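Local coordinates for protein peptidoglycan DD-endopeptidase ShyB (Vibrio cholerae, PDB 2GU1) that cuts the peptide cross-links of cell-wall peptidoglycan as a zinc-dependent DD-endopeptidase, probably making room for new glycan strands, and may stand in for related endopeptidases during zinc starvation, at residues T129-D134 with S196-F201; D186-D191 with E269-Y274; V245-D250 with Q290-G295; K283-K288 with G295-L300. All blocks are in the same frame, centred on the assembly; numbering follows the deposited sequence.

Contact 1: residues T129-D134 with S196-F201; sequences TQVMKD and SLERAF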
loop_
_atom_site.group_PDB
_atom_site.type_symbol
_atom_site.label_atom_id
_atom_site.label_comp_id
_atom_site.label_asym_id
_atom_site.label_seq_id
_atom_site.Cartn_x
_atom_site.Cartn_y
_atom_site.Cartn_z
ATOM N N THR A 129 -12.042 -14.048 5.671
ATOM C CA THR A 129 -11.725 -14.957 6.768
ATOM C C THR A 129 -10.944 -14.235 7.864
ATOM O O THR A 129 -11.105 -14.535 9.047
ATOM C CB THR A 129 -10.932 -16.199 6.277
ATOM O OG1 THR A 129 -9.775 -15.785 5.546
ATOM C CG2 THR A 129 -11.808 -17.064 5.383
ATOM N N GLN A 130 -10.117 -13.272 7.466
ATOM C CA GLN A 130 -9.325 -12.489 8.415
ATOM C C GLN A 130 -10.245 -11.664 9.311
ATOM O O GLN A 130 -10.164 -11.735 10.531
ATOM C CB GLN A 130 -8.376 -11.553 7.661
ATOM C CG GLN A 130 -7.677 -10.525 8.540
ATOM C CD GLN A 130 -7.148 -9.334 7.741
ATOM O OE1 GLN A 130 -7.913 -8.629 7.069
ATOM N NE2 GLN A 130 -5.839 -9.104 7.814
ATOM N N VAL A 131 -11.125 -10.884 8.690
ATOM C CA VAL A 131 -12.065 -10.040 9.417
ATOM C C VAL A 131 -12.983 -10.817 10.357
ATOM O O VAL A 131 -13.192 -10.414 11.500
ATOM C CB VAL A 131 -12.952 -9.226 8.436
ATOM C CG1 VAL A 131 -14.114 -8.577 9.180
ATOM C CG2 VAL A 131 -12.110 -8.169 7.734
ATOM N N MET A 132 -13.525 -11.930 9.878
ATOM C CA MET A 132 -14.463 -12.726 10.668
ATOM C C MET A 132 -13.873 -13.827 11.557
ATOM O O MET A 132 -14.627 -14.554 12.206
ATOM C CB MET A 132 -15.494 -13.371 9.734
ATOM C CG MET A 132 -16.221 -12.403 8.807
ATOM S SD MET A 132 -17.125 -11.149 9.712
ATOM C CE MET A 132 -18.574 -12.029 10.151
ATOM N N LYS A 133 -12.551 -13.946 11.612
ATOM C CA LYS A 133 -11.931 -15.020 12.395
ATOM C C LYS A 133 -12.390 -15.210 13.844
ATOM O O LYS A 133 -12.498 -16.341 14.310
ATOM C CB LYS A 133 -10.405 -14.893 12.358
ATOM C CG LYS A 133 -9.830 -13.749 13.158
ATOM C CD LYS A 133 -8.327 -13.929 13.307
ATOM C CE LYS A 133 -7.705 -12.820 14.134
ATOM N NZ LYS A 133 -7.788 -11.511 13.438
ATOM N N ASP A 134 -12.665 -14.126 14.559
ATOM C CA ASP A 134 -13.101 -14.245 15.948
ATOM C C ASP A 134 -14.599 -14.495 16.092
ATOM O O ASP A 134 -15.052 -15.047 17.096
ATOM C CB ASP A 134 -12.715 -12.991 16.736
ATOM C CG ASP A 134 -11.220 -12.758 16.755
ATOM O OD1 ASP A 134 -10.480 -13.711 17.075
ATOM O OD2 ASP A 134 -10.784 -11.628 16.453
ATOM N N SER A 196 -15.628 -3.259 17.119
ATOM C CA SER A 196 -14.702 -3.413 16.001
ATOM C C SER A 196 -14.172 -4.840 15.953
ATOM O O SER A 196 -13.845 -5.414 16.989
ATOM C CB SER A 196 -13.519 -2.458 16.132
ATOM O OG SER A 196 -12.514 -2.788 15.183
ATOM N N LEU A 197 -14.080 -5.399 14.750
ATOM C CA LEU A 197 -13.575 -6.755 14.572
ATOM C C LEU A 197 -12.066 -6.741 14.342
ATOM O O LEU A 197 -11.431 -7.796 14.309
ATOM C CB LEU A 197 -14.250 -7.444 13.376
ATOM C CG LEU A 197 -15.755 -7.748 13.396
ATOM C CD1 LEU A 197 -16.163 -8.301 14.757
ATOM C CD2 LEU A 197 -16.530 -6.495 13.091
ATOM N N GLU A 198 -11.501 -5.547 14.189
ATOM C CA GLU A 198 -10.069 -5.385 13.942
ATOM C C GLU A 198 -9.393 -4.548 15.023
ATOM O O GLU A 198 -9.942 -3.549 15.478
ATOM C CB GLU A 198 -9.868 -4.751 12.563
ATOM C CG GLU A 198 -10.453 -5.607 11.457
ATOM C CD GLU A 198 -10.404 -4.956 10.091
ATOM O OE1 GLU A 198 -11.191 -4.016 9.846
ATOM O OE2 GLU A 198 -9.578 -5.390 9.263
ATOM N N ARG A 199 -8.194 -4.951 15.434
ATOM C CA ARG A 199 -7.494 -4.223 16.486
ATOM C C ARG A 199 -7.033 -2.842 16.062
ATOM O O ARG A 199 -6.780 -2.596 14.889
ATOM C CB ARG A 199 -6.297 -5.031 16.998
ATOM C CG ARG A 199 -6.698 -6.243 17.828
ATOM C CD ARG A 199 -5.679 -6.520 18.923
ATOM N NE ARG A 199 -4.410 -7.010 18.398
ATOM C CZ ARG A 199 -3.314 -7.172 19.136
ATOM N NH1 ARG A 199 -3.335 -6.879 20.430
ATOM N NH2 ARG A 199 -2.201 -7.636 18.582
ATOM N N ALA A 200 -6.940 -1.941 17.033
ATOM C CA ALA A 200 -6.492 -0.581 16.782
ATOM C C ALA A 200 -4.980 -0.591 16.600
ATOM O O ALA A 200 -4.329 -1.632 16.748
ATOM C CB ALA A 200 -6.873 0.327 17.950
ATOM N N PHE A 201 -4.425 0.576 16.294
ATOM C CA PHE A 201 -2.993 0.706 16.064
ATOM C C PHE A 201 -2.314 1.478 17.181
ATOM O O PHE A 201 -2.961 2.203 17.942
ATOM C CB PHE A 201 -2.733 1.485 14.772
ATOM C CG PHE A 201 -3.385 0.898 13.548
ATOM C CD1 PHE A 201 -3.986 1.732 12.606
ATOM C CD2 PHE A 201 -3.340 -0.464 13.299
ATOM C CE1 PHE A 201 -4.530 1.214 11.431
ATOM C CE2 PHE A 201 -3.881 -0.996 12.128
ATOM C CZ PHE A 201 -4.473 -0.159 11.192
HETATM O O HOH W 1 -10.305 -9.412 12.568
HETATM O O HOH W 2 -12.696 -9.994 15.899
#
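Over one face of the Glu198 carboxylate sits a methyl of Val131, its CG2 4.1 Å from Glu198 OE2. Of the two carboxylate oxygens, OE1 has the stronger partner, the backbone N of Phe189. The other flat acid, Asp134, reaches across by water: one molecule donates both to Asp134 OD2, at 2.6 Å, and to Leu197 O, at 3.0 Å. A second water lies 2.6 Å from Leu197 O and 3.1 Å from Gln130 O, with a weak link to Lys133 NZ. These solvent bridges join the end of helix 122-132 and the residues just after it to the loop following strand 189-191, all within the Csd3 second domain. Direct packing centres on Val131 and Leu197. Leu197 CB comes 3.7 Å from Val131 O and 4.3 Å from Val131 CG1, a branch that lies anti to the backbone N (chi1 168°) and thereby faces the leucine while CG2 turns to Glu198. Branched Val131 thus serves two neighbours at once, and Phe189 and Ala181 supply further apolar surface for Leu197. The loop is braced on its own side by Ser196, whose OG donates to Glu198 O at 2.7 Å, in the carbonyl plane and on a lone pair.

Contact 2: residues D186-D191 with E269-Y274; sequences DGRFYD and EHNSVY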
loop_
_atom_site.group_PDB
_atom_site.type_symbol
_atom_site.label_atom_id
_atom_site.label_comp_id
_atom_site.label_asym_id
_atom_site.label_seq_id
_atom_site.Cartn_x
_atom_site.Cartn_y
_atom_site.Cartn_z
ATOM N N ASP A 186 -13.696 4.687 9.609
ATOM C CA ASP A 186 -12.313 4.577 10.061
ATOM C C ASP A 186 -11.520 3.449 9.389
ATOM O O ASP A 186 -10.403 3.135 9.792
ATOM C CB ASP A 186 -12.267 4.435 11.597
ATOM C CG ASP A 186 -12.654 3.045 12.084
ATOM O OD1 ASP A 186 -13.288 2.288 11.319
ATOM O OD2 ASP A 186 -12.334 2.719 13.253
ATOM N N GLY A 187 -12.098 2.845 8.354
ATOM C CA GLY A 187 -11.402 1.785 7.647
ATOM C C GLY A 187 -11.359 0.420 8.313
ATOM O O GLY A 187 -10.610 -0.454 7.876
ATOM N N ARG A 188 -12.147 0.227 9.368
ATOM C CA ARG A 188 -12.193 -1.060 10.059
ATOM C C ARG A 188 -13.613 -1.606 10.024
ATOM O O ARG A 188 -14.569 -0.834 9.901
ATOM C CB ARG A 188 -11.762 -0.914 11.526
ATOM C CG ARG A 188 -10.308 -0.533 11.722
ATOM C CD ARG A 188 -9.924 -0.626 13.193
ATOM N NE ARG A 188 -10.716 0.260 14.046
ATOM C CZ ARG A 188 -10.723 0.194 15.377
ATOM N NH1 ARG A 188 -9.985 -0.717 15.994
ATOM N NH2 ARG A 188 -11.458 1.037 16.094
ATOM N N PHE A 189 -13.745 -2.929 10.138
ATOM C CA PHE A 189 -15.054 -3.586 10.152
ATOM C C PHE A 189 -15.595 -3.685 11.575
ATOM O O PHE A 189 -14.854 -4.039 12.493
ATOM C CB PHE A 189 -14.973 -5.012 9.601
ATOM C CG PHE A 189 -14.988 -5.090 8.107
ATOM C CD1 PHE A 189 -13.819 -4.917 7.377
ATOM C CD2 PHE A 189 -16.184 -5.328 7.428
ATOM C CE1 PHE A 189 -13.836 -4.980 5.978
ATOM C CE2 PHE A 189 -16.210 -5.391 6.031
ATOM C CZ PHE A 189 -15.033 -5.217 5.309
ATOM N N TYR A 190 -16.883 -3.396 11.735
ATOM C CA TYR A 190 -17.567 -3.453 13.032
ATOM C C TYR A 190 -18.785 -4.362 12.920
ATOM O O TYR A 190 -19.338 -4.523 11.826
ATOM C CB TYR A 190 -18.066 -2.060 13.438
ATOM C CG TYR A 190 -16.977 -1.085 13.822
ATOM C CD1 TYR A 190 -16.802 -0.698 15.157
ATOM C CD2 TYR A 190 -16.134 -0.536 12.860
ATOM C CE1 TYR A 190 -15.815 0.213 15.518
ATOM C CE2 TYR A 190 -15.135 0.382 13.209
ATOM C CZ TYR A 190 -14.985 0.750 14.541
ATOM O OH TYR A 190 -14.012 1.652 14.897
ATOM N N ASP A 191 -19.203 -4.965 14.032
ATOM C CA ASP A 191 -20.404 -5.787 13.987
ATOM C C ASP A 191 -21.580 -4.836 14.205
ATOM O O ASP A 191 -21.369 -3.633 14.380
ATOM C CB ASP A 191 -20.394 -6.908 15.043
ATOM C CG ASP A 191 -20.253 -6.402 16.469
ATOM O OD1 ASP A 191 -20.716 -5.285 16.784
ATOM O OD2 ASP A 191 -19.688 -7.159 17.289
ATOM N N GLU A 269 0.952 -4.659 5.551
ATOM C CA GLU A 269 -0.448 -4.446 5.229
ATOM C C GLU A 269 -1.212 -4.891 6.461
ATOM O O GLU A 269 -1.121 -6.047 6.879
ATOM C CB GLU A 269 -0.861 -5.267 4.006
ATOM C CG GLU A 269 -2.335 -5.134 3.663
ATOM C CD GLU A 269 -2.673 -5.698 2.292
ATOM O OE1 GLU A 269 -2.314 -6.866 2.023
ATOM O OE2 GLU A 269 -3.301 -4.973 1.484
ATOM N N HIS A 270 -1.945 -3.957 7.054
ATOM C CA HIS A 270 -2.706 -4.218 8.264
ATOM C C HIS A 270 -4.096 -4.757 7.962
ATOM O O HIS A 270 -4.585 -5.649 8.656
ATOM C CB HIS A 270 -2.776 -2.935 9.080
ATOM C CG HIS A 270 -1.426 -2.398 9.433
ATOM N ND1 HIS A 270 -0.561 -3.067 10.273
ATOM C CD2 HIS A 270 -0.759 -1.302 9.002
ATOM C CE1 HIS A 270 0.580 -2.405 10.344
ATOM N NE2 HIS A 270 0.487 -1.331 9.581
ATOM N N ASN A 271 -4.728 -4.199 6.935
ATOM C CA ASN A 271 -6.043 -4.659 6.500
ATOM C C ASN A 271 -6.295 -4.114 5.097
ATOM O O ASN A 271 -5.375 -3.606 4.462
ATOM C CB ASN A 271 -7.142 -4.232 7.489
ATOM C CG ASN A 271 -7.441 -2.744 7.448
ATOM O OD1 ASN A 271 -6.792 -1.980 6.739
ATOM N ND2 ASN A 271 -8.443 -2.327 8.222
ATOM N N SER A 272 -7.523 -4.228 4.607
ATOM C CA SER A 272 -7.852 -3.764 3.263
ATOM C C SER A 272 -7.618 -2.273 3.009
ATOM O O SER A 272 -7.522 -1.843 1.858
ATOM C CB SER A 272 -9.316 -4.100 2.945
ATOM O OG SER A 272 -10.187 -3.600 3.951
ATOM N N VAL A 273 -7.499 -1.493 4.079
ATOM C CA VAL A 273 -7.331 -0.051 3.950
ATOM C C VAL A 273 -5.960 0.510 4.359
ATOM O O VAL A 273 -5.411 1.385 3.683
ATOM C CB VAL A 273 -8.433 0.666 4.785
ATOM C CG1 VAL A 273 -8.244 2.169 4.748
ATOM C CG2 VAL A 273 -9.824 0.279 4.255
ATOM N N TYR A 274 -5.411 -0.005 5.453
ATOM C CA TYR A 274 -4.146 0.490 6.001
ATOM C C TYR A 274 -2.854 -0.278 5.729
ATOM O O TYR A 274 -2.826 -1.506 5.735
ATOM C CB TYR A 274 -4.278 0.616 7.519
ATOM C CG TYR A 274 -5.306 1.610 7.991
ATOM C CD1 TYR A 274 -4.990 2.966 8.105
ATOM C CD2 TYR A 274 -6.597 1.196 8.334
ATOM C CE1 TYR A 274 -5.925 3.884 8.552
ATOM C CE2 TYR A 274 -7.544 2.113 8.781
ATOM C CZ TYR A 274 -7.196 3.455 8.891
ATOM O OH TYR A 274 -8.105 4.360 9.373
#
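Two Asx turns face each other where Gly187 meets Asn271 and Tyr274, joining the Csd3 second domain to the M23 peptidase domain. On the first side Asp186 OD1 accepts from Arg188 N, 3.1 Å away; on the second, Asn271 OD1 accepts from Tyr274 N, 2.7 Å away and nearly along the C=O axis, and also from Val273 N, which stands above the amide plane. With its oxygen so held, the Asn271 amide is fixed in rotation and its ND2 faces the other domain, making a weak bond of 2.9 Å to Gly187 O. Its CG lies between the backbone N and carbonyl carbon (chi1 72°), a placement that lets the short side chain fold back over its own turn. The stronger link is Tyr274 OH, which donates to Asp186 O at 2.6 Å, approaching from above the carbonyl plane. Gly187 suits this close approach: its phi is positive, and its bare CA lies 4.0 Å from Tyr274 CE2. Val273 CG2 closes on Gly187 O at 3.8 Å. Behind this, Asp186 OD2 is gripped from opposite faces of its plane by Tyr190 OH and by Arg188 NE, 3.0 Å away in a salt bridge, which ties the loop together. The loop 186-188 leads into edge strand 189-191, whose Phe189 packs on helix 122-132 and strand 179-183, while the turn 270-273 joins strands 265-269 and 274-281 and rests Val273 and Tyr274 on Val318 of strand 312-318.

Contact 3: residues V245-D250 with Q290-G295; sequences VYSTGD and QLVKRG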
loop_
_atom_site.group_PDB
_atom_site.type_symbol
_atom_site.label_atom_id
_atom_site.label_comp_id
_atom_site.label_asym_id
_atom_site.label_seq_id
_atom_site.Cartn_x
_atom_site.Cartn_y
_atom_site.Cartn_z
ATOM N N VAL A 245 12.617 -0.876 15.870
ATOM C CA VAL A 245 11.477 -0.318 15.146
ATOM C C VAL A 245 10.381 -1.363 15.278
ATOM O O VAL A 245 10.638 -2.549 15.077
ATOM C CB VAL A 245 11.822 -0.112 13.646
ATOM C CG1 VAL A 245 10.602 0.362 12.875
ATOM C CG2 VAL A 245 12.951 0.893 13.515
ATOM N N TYR A 246 9.172 -0.930 15.627
ATOM C CA TYR A 246 8.062 -1.853 15.816
ATOM C C TYR A 246 6.886 -1.553 14.901
ATOM O O TYR A 246 6.660 -0.400 14.537
ATOM C CB TYR A 246 7.553 -1.770 17.250
ATOM C CG TYR A 246 8.639 -1.853 18.293
ATOM C CD1 TYR A 246 9.070 -3.084 18.786
ATOM C CD2 TYR A 246 9.235 -0.694 18.788
ATOM C CE1 TYR A 246 10.070 -3.157 19.758
ATOM C CE2 TYR A 246 10.236 -0.756 19.759
ATOM C CZ TYR A 246 10.644 -1.986 20.239
ATOM O OH TYR A 246 11.604 -2.044 21.219
ATOM N N SER A 247 6.129 -2.593 14.560
ATOM C CA SER A 247 4.944 -2.420 13.726
ATOM C C SER A 247 3.893 -1.741 14.586
ATOM O O SER A 247 3.735 -2.073 15.763
ATOM C CB SER A 247 4.399 -3.770 13.247
ATOM O OG SER A 247 3.154 -3.601 12.568
ATOM N N THR A 248 3.179 -0.784 14.006
ATOM C CA THR A 248 2.144 -0.079 14.746
ATOM C C THR A 248 0.825 -0.848 14.719
ATOM O O THR A 248 -0.186 -0.386 15.252
ATOM C CB THR A 248 1.933 1.326 14.170
ATOM O OG1 THR A 248 1.814 1.244 12.741
ATOM C CG2 THR A 248 3.119 2.223 14.526
ATOM N N GLY A 249 0.831 -2.023 14.098
ATOM C CA GLY A 249 -0.393 -2.806 14.047
ATOM C C GLY A 249 -0.227 -4.239 13.581
ATOM O O GLY A 249 0.811 -4.613 13.029
ATOM N N ASP A 250 -1.254 -5.055 13.814
ATOM C CA ASP A 250 -1.217 -6.440 13.375
ATOM C C ASP A 250 -1.216 -6.385 11.854
ATOM O O ASP A 250 -1.802 -5.475 11.264
ATOM C CB ASP A 250 -2.458 -7.207 13.856
ATOM C CG ASP A 250 -2.616 -7.181 15.367
ATOM O OD1 ASP A 250 -1.601 -7.312 16.083
ATOM O OD2 ASP A 250 -3.760 -7.043 15.842
ATOM N N GLN A 290 5.486 -12.931 6.264
ATOM C CA GLN A 290 5.454 -13.112 7.706
ATOM C C GLN A 290 4.387 -12.225 8.333
ATOM O O GLN A 290 4.264 -11.046 7.996
ATOM C CB GLN A 290 6.823 -12.789 8.322
ATOM C CG GLN A 290 6.866 -12.985 9.830
ATOM C CD GLN A 290 8.252 -12.791 10.426
ATOM O OE1 GLN A 290 8.442 -12.946 11.632
ATOM N NE2 GLN A 290 9.221 -12.449 9.585
ATOM N N LEU A 291 3.603 -12.806 9.232
ATOM C CA LEU A 291 2.566 -12.059 9.927
ATOM C C LEU A 291 3.176 -11.492 11.196
ATOM O O LEU A 291 3.944 -12.168 11.882
ATOM C CB LEU A 291 1.385 -12.963 10.281
ATOM C CG LEU A 291 0.188 -12.953 9.327
ATOM C CD1 LEU A 291 0.638 -13.279 7.916
ATOM C CD2 LEU A 291 -0.851 -13.959 9.812
ATOM N N VAL A 292 2.832 -10.249 11.509
ATOM C CA VAL A 292 3.358 -9.601 12.695
ATOM C C VAL A 292 2.242 -9.102 13.591
ATOM O O VAL A 292 1.103 -8.951 13.155
ATOM C CB VAL A 292 4.279 -8.421 12.311
ATOM C CG1 VAL A 292 5.485 -8.944 11.541
ATOM C CG2 VAL A 292 3.513 -7.408 11.467
ATOM N N LYS A 293 2.575 -8.861 14.853
ATOM C CA LYS A 293 1.608 -8.376 15.821
ATOM C C LYS A 293 1.884 -6.911 16.107
ATOM O O LYS A 293 2.969 -6.406 15.817
ATOM C CB LYS A 293 1.723 -9.170 17.125
ATOM C CG LYS A 293 1.650 -10.684 16.960
ATOM C CD LYS A 293 0.261 -11.151 16.559
ATOM C CE LYS A 293 -0.765 -10.801 17.626
ATOM N NZ LYS A 293 -0.398 -11.364 18.958
ATOM N N ARG A 294 0.901 -6.235 16.683
ATOM C CA ARG A 294 1.048 -4.834 17.037
ATOM C C ARG A 294 2.151 -4.700 18.090
ATOM O O ARG A 294 2.094 -5.343 19.132
ATOM C CB ARG A 294 -0.272 -4.310 17.606
ATOM C CG ARG A 294 -0.237 -2.865 18.071
ATOM C CD ARG A 294 -1.603 -2.448 18.596
ATOM N NE ARG A 294 -2.000 -3.232 19.766
ATOM C CZ ARG A 294 -3.218 -3.217 20.299
ATOM N NH1 ARG A 294 -4.172 -2.464 19.763
ATOM N NH2 ARG A 294 -3.477 -3.943 21.382
ATOM N N GLY A 295 3.151 -3.868 17.817
ATOM C CA GLY A 295 4.228 -3.674 18.775
ATOM C C GLY A 295 5.408 -4.611 18.610
ATOM O O GLY A 295 6.420 -4.485 19.310
#
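Asp250 and Arg294 meet side chain to main chain: the carboxylate of Asp250 is turned toward the backbone N of Arg294, while the arginine runs off past Thr248 and Gly249. Asp250 OD1 takes Arg294 N at 2.8 Å, on its anti side and 30° out of the carboxylate plane. CG beside the backbone N and anti to the carbonyl carbon (chi1 -58°) brings the acid across to that amide. Arg294 CB touches the same OD1 at 3.6 Å and its CG lies 3.8 Å from Thr248 O; the extended aliphatic stem therefore lies against the turn, and the chain bends only at chi3, letting NH1 reach Ala200 O. Earlier in the loop, Ser247 CB and OG lie against Val292, with OG 4.0 Å from Val292 CG2. This OG also donates to Gly249 O, on a lone pair in the carbonyl plane, which ties the loop to itself. Ser247 O receives Gly295 N at 2.8 Å. Gly295 has a positive phi (91°), a conformation suited to glycine, and from there its carbonyl is directed at the Tyr246 ring, which it meets obliquely, Gly295 O being 3.0 Å from Tyr246 CD1, while the phenol continues to Asp207. The two segments thus join loops at the ends of strands 244-246 and 291-292 in the M23 domain. Chemically, backbone amides are matched to one carbonyl and one carboxylate. Asp250 OD1 also forms a salt bridge with Arg199, a pairing that would favour the ionised acid.

Contact 4: residues K283-K288 with G295-L300; sequences KILVKK and GQKIAL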
loop_
_atom_site.group_PDB
_atom_site.type_symbol
_atom_site.label_atom_id
_atom_site.label_comp_id
_atom_site.label_asym_id
_atom_site.label_seq_id
_atom_site.Cartn_x
_atom_site.Cartn_y
_atom_site.Cartn_z
ATOM N N LYS A 283 18.731 -2.572 9.466
ATOM C CA LYS A 283 18.510 -4.013 9.360
ATOM C C LYS A 283 17.023 -4.359 9.433
ATOM O O LYS A 283 16.283 -3.758 10.216
ATOM C CB LYS A 283 19.241 -4.722 10.504
ATOM C CG LYS A 283 19.157 -6.241 10.484
ATOM C CD LYS A 283 19.948 -6.817 9.316
ATOM C CE LYS A 283 20.006 -8.341 9.370
ATOM N NZ LYS A 283 20.832 -8.899 8.260
ATOM N N ILE A 284 16.592 -5.333 8.629
ATOM C CA ILE A 284 15.195 -5.778 8.621
ATOM C C ILE A 284 15.159 -7.166 9.267
ATOM O O ILE A 284 15.893 -8.061 8.856
ATOM C CB ILE A 284 14.632 -5.836 7.166
ATOM C CG1 ILE A 284 14.396 -4.409 6.656
ATOM C CG2 ILE A 284 13.321 -6.642 7.124
ATOM C CD1 ILE A 284 13.944 -4.312 5.210
ATOM N N LEU A 285 14.311 -7.335 10.276
ATOM C CA LEU A 285 14.218 -8.597 11.009
ATOM C C LEU A 285 13.053 -9.515 10.646
ATOM O O LEU A 285 12.814 -10.516 11.329
ATOM C CB LEU A 285 14.172 -8.309 12.511
ATOM C CG LEU A 285 15.388 -7.607 13.119
ATOM C CD1 LEU A 285 15.081 -7.237 14.561
ATOM C CD2 LEU A 285 16.617 -8.516 13.042
ATOM N N VAL A 286 12.330 -9.185 9.583
ATOM C CA VAL A 286 11.198 -10.001 9.161
ATOM C C VAL A 286 11.298 -10.262 7.664
ATOM O O VAL A 286 12.126 -9.664 6.980
ATOM C CB VAL A 286 9.848 -9.298 9.464
ATOM C CG1 VAL A 286 9.591 -9.285 10.962
ATOM C CG2 VAL A 286 9.875 -7.878 8.932
ATOM N N LYS A 287 10.458 -11.154 7.155
ATOM C CA LYS A 287 10.479 -11.474 5.733
ATOM C C LYS A 287 9.085 -11.393 5.125
ATOM O O LYS A 287 8.085 -11.376 5.845
ATOM C CB LYS A 287 11.046 -12.880 5.518
ATOM C CG LYS A 287 11.159 -13.268 4.055
ATOM C CD LYS A 287 11.658 -14.689 3.873
ATOM C CE LYS A 287 11.729 -15.048 2.394
ATOM N NZ LYS A 287 10.398 -14.900 1.731
ATOM N N LYS A 288 9.023 -11.340 3.796
ATOM C CA LYS A 288 7.746 -11.286 3.097
ATOM C C LYS A 288 6.843 -12.417 3.566
ATOM O O LYS A 288 7.320 -13.510 3.878
ATOM C CB LYS A 288 7.940 -11.430 1.589
ATOM C CG LYS A 288 8.325 -10.158 0.855
ATOM C CD LYS A 288 8.117 -10.334 -0.644
ATOM C CE LYS A 288 6.664 -10.675 -0.956
ATOM N NZ LYS A 288 6.434 -10.961 -2.405
ATOM N N GLY A 295 3.151 -3.868 17.817
ATOM C CA GLY A 295 4.228 -3.674 18.775
ATOM C C GLY A 295 5.408 -4.611 18.610
ATOM O O GLY A 295 6.420 -4.485 19.310
ATOM N N GLN A 296 5.290 -5.556 17.685
ATOM C CA GLN A 296 6.363 -6.509 17.436
ATOM C C GLN A 296 7.565 -5.829 16.783
ATOM O O GLN A 296 7.408 -4.949 15.929
ATOM C CB GLN A 296 5.862 -7.630 16.525
ATOM C CG GLN A 296 6.814 -8.798 16.389
ATOM C CD GLN A 296 6.297 -9.854 15.433
ATOM O OE1 GLN A 296 5.088 -10.062 15.316
ATOM N NE2 GLN A 296 7.212 -10.541 14.755
ATOM N N LYS A 297 8.767 -6.231 17.188
ATOM C CA LYS A 297 9.978 -5.660 16.610
ATOM C C LYS A 297 10.108 -6.212 15.199
ATOM O O LYS A 297 10.018 -7.421 14.988
ATOM C CB LYS A 297 11.216 -6.031 17.441
ATOM C CG LYS A 297 12.516 -5.519 16.838
ATOM C CD LYS A 297 13.596 -5.274 17.891
ATOM C CE LYS A 297 14.057 -6.556 18.556
ATOM N NZ LYS A 297 15.167 -6.287 19.527
ATOM N N ILE A 298 10.318 -5.327 14.230
ATOM C CA ILE A 298 10.427 -5.755 12.842
ATOM C C ILE A 298 11.729 -5.324 12.180
ATOM O O ILE A 298 12.106 -5.848 11.128
ATOM C CB ILE A 298 9.232 -5.222 12.018
ATOM C CG1 ILE A 298 9.199 -3.694 12.067
ATOM C CG2 ILE A 298 7.936 -5.796 12.569
ATOM C CD1 ILE A 298 8.010 -3.075 11.317
ATOM N N ALA A 299 12.425 -4.374 12.795
ATOM C CA ALA A 299 13.682 -3.908 12.233
ATOM C C ALA A 299 14.453 -3.027 13.196
ATOM O O ALA A 299 14.007 -2.762 14.314
ATOM C CB ALA A 299 13.420 -3.141 10.942
ATOM N N LEU A 300 15.615 -2.575 12.742
ATOM C CA LEU A 300 16.455 -1.694 13.526
ATOM C C LEU A 300 16.633 -0.454 12.661
ATOM O O LEU A 300 16.991 -0.555 11.477
ATOM C CB LEU A 300 17.809 -2.356 13.813
ATOM C CG LEU A 300 17.742 -3.687 14.581
ATOM C CD1 LEU A 300 19.157 -4.213 14.826
ATOM C CD2 LEU A 300 17.020 -3.483 15.909
#
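The Leu285 side chain reaches across strand 297-300, where CB, CG and CD1 meet successive residues of the other segment. CB is 3.5 Å from Ile298 O, beside the bond that the backbone N of Leu285 makes to that same oxygen at 2.8 Å. CG passes over Ala299, 4.2 Å from its CA. At the tip, Leu285 CD1 lies 3.8 Å from Lys297 CG, on the aliphatic part of that lysine, and 4.4 Å from Leu300 CD2. With CG anti to the carbonyl carbon (chi1 -62°), the branch is carried over the neighbouring strand. Lysine suits this exposed rim, since its methylenes cover the leucine and its amine can go on into solvent.

The pairing beneath is antiparallel. Lys283 and Leu300 form a hydrogen-bonded pair, Leu300 N giving to Lys283 O at 2.9 Å, with a weak return bond; Ile284 and Ala299 form a non-hydrogen-bonded pair whose side chains take the opposite face. Small Ala299 fits there tightly, its CB only 3.0 Å from Lys283 O. Ile298 and Ala299 together stand opposite Val245, a classic beta bulge in the central strand of the three-stranded sheet of the M23 domain. Beyond the pairing Val286 crosses Ile298, CG2 to CB 4.1 Å, and both continue inward onto Leu266.

The chemistry divides by depth: main-chain bonds set the register, beta-branched residues turn to the domain interior, and lysine and leucine stems seal the outer rim. The links found across the segments are main-chain hydrogen bonds and apolar contacts, with no salt bridge between them.

How the contacts relate
Contact 2 is buried and spans the two domains; contact 1 lies at the surface of the Csd3 domain, and contacts 3 and 4 are partly buried inside the peptidase domain. Chemistry follows place: solvent bridges in contact 1, fixed amide and phenol bonds in contact 2, loop-to-amide bonds in contact 3, strand pairing in contact 4. Contact 1 borders strand 189-191 of contact 2, Leu197 N probably bonding Phe189 O. A second crossing between domains joins contacts 1 and 3, where Phe201 packs on Thr248; His270 ND1 of contact 2 also reaches Asp250 O. Contacts 3 and 4 share Gly295, and strand 244-246 of contact 3 pairs with strand 297-300 of contact 4, which touches neither 1 nor 2.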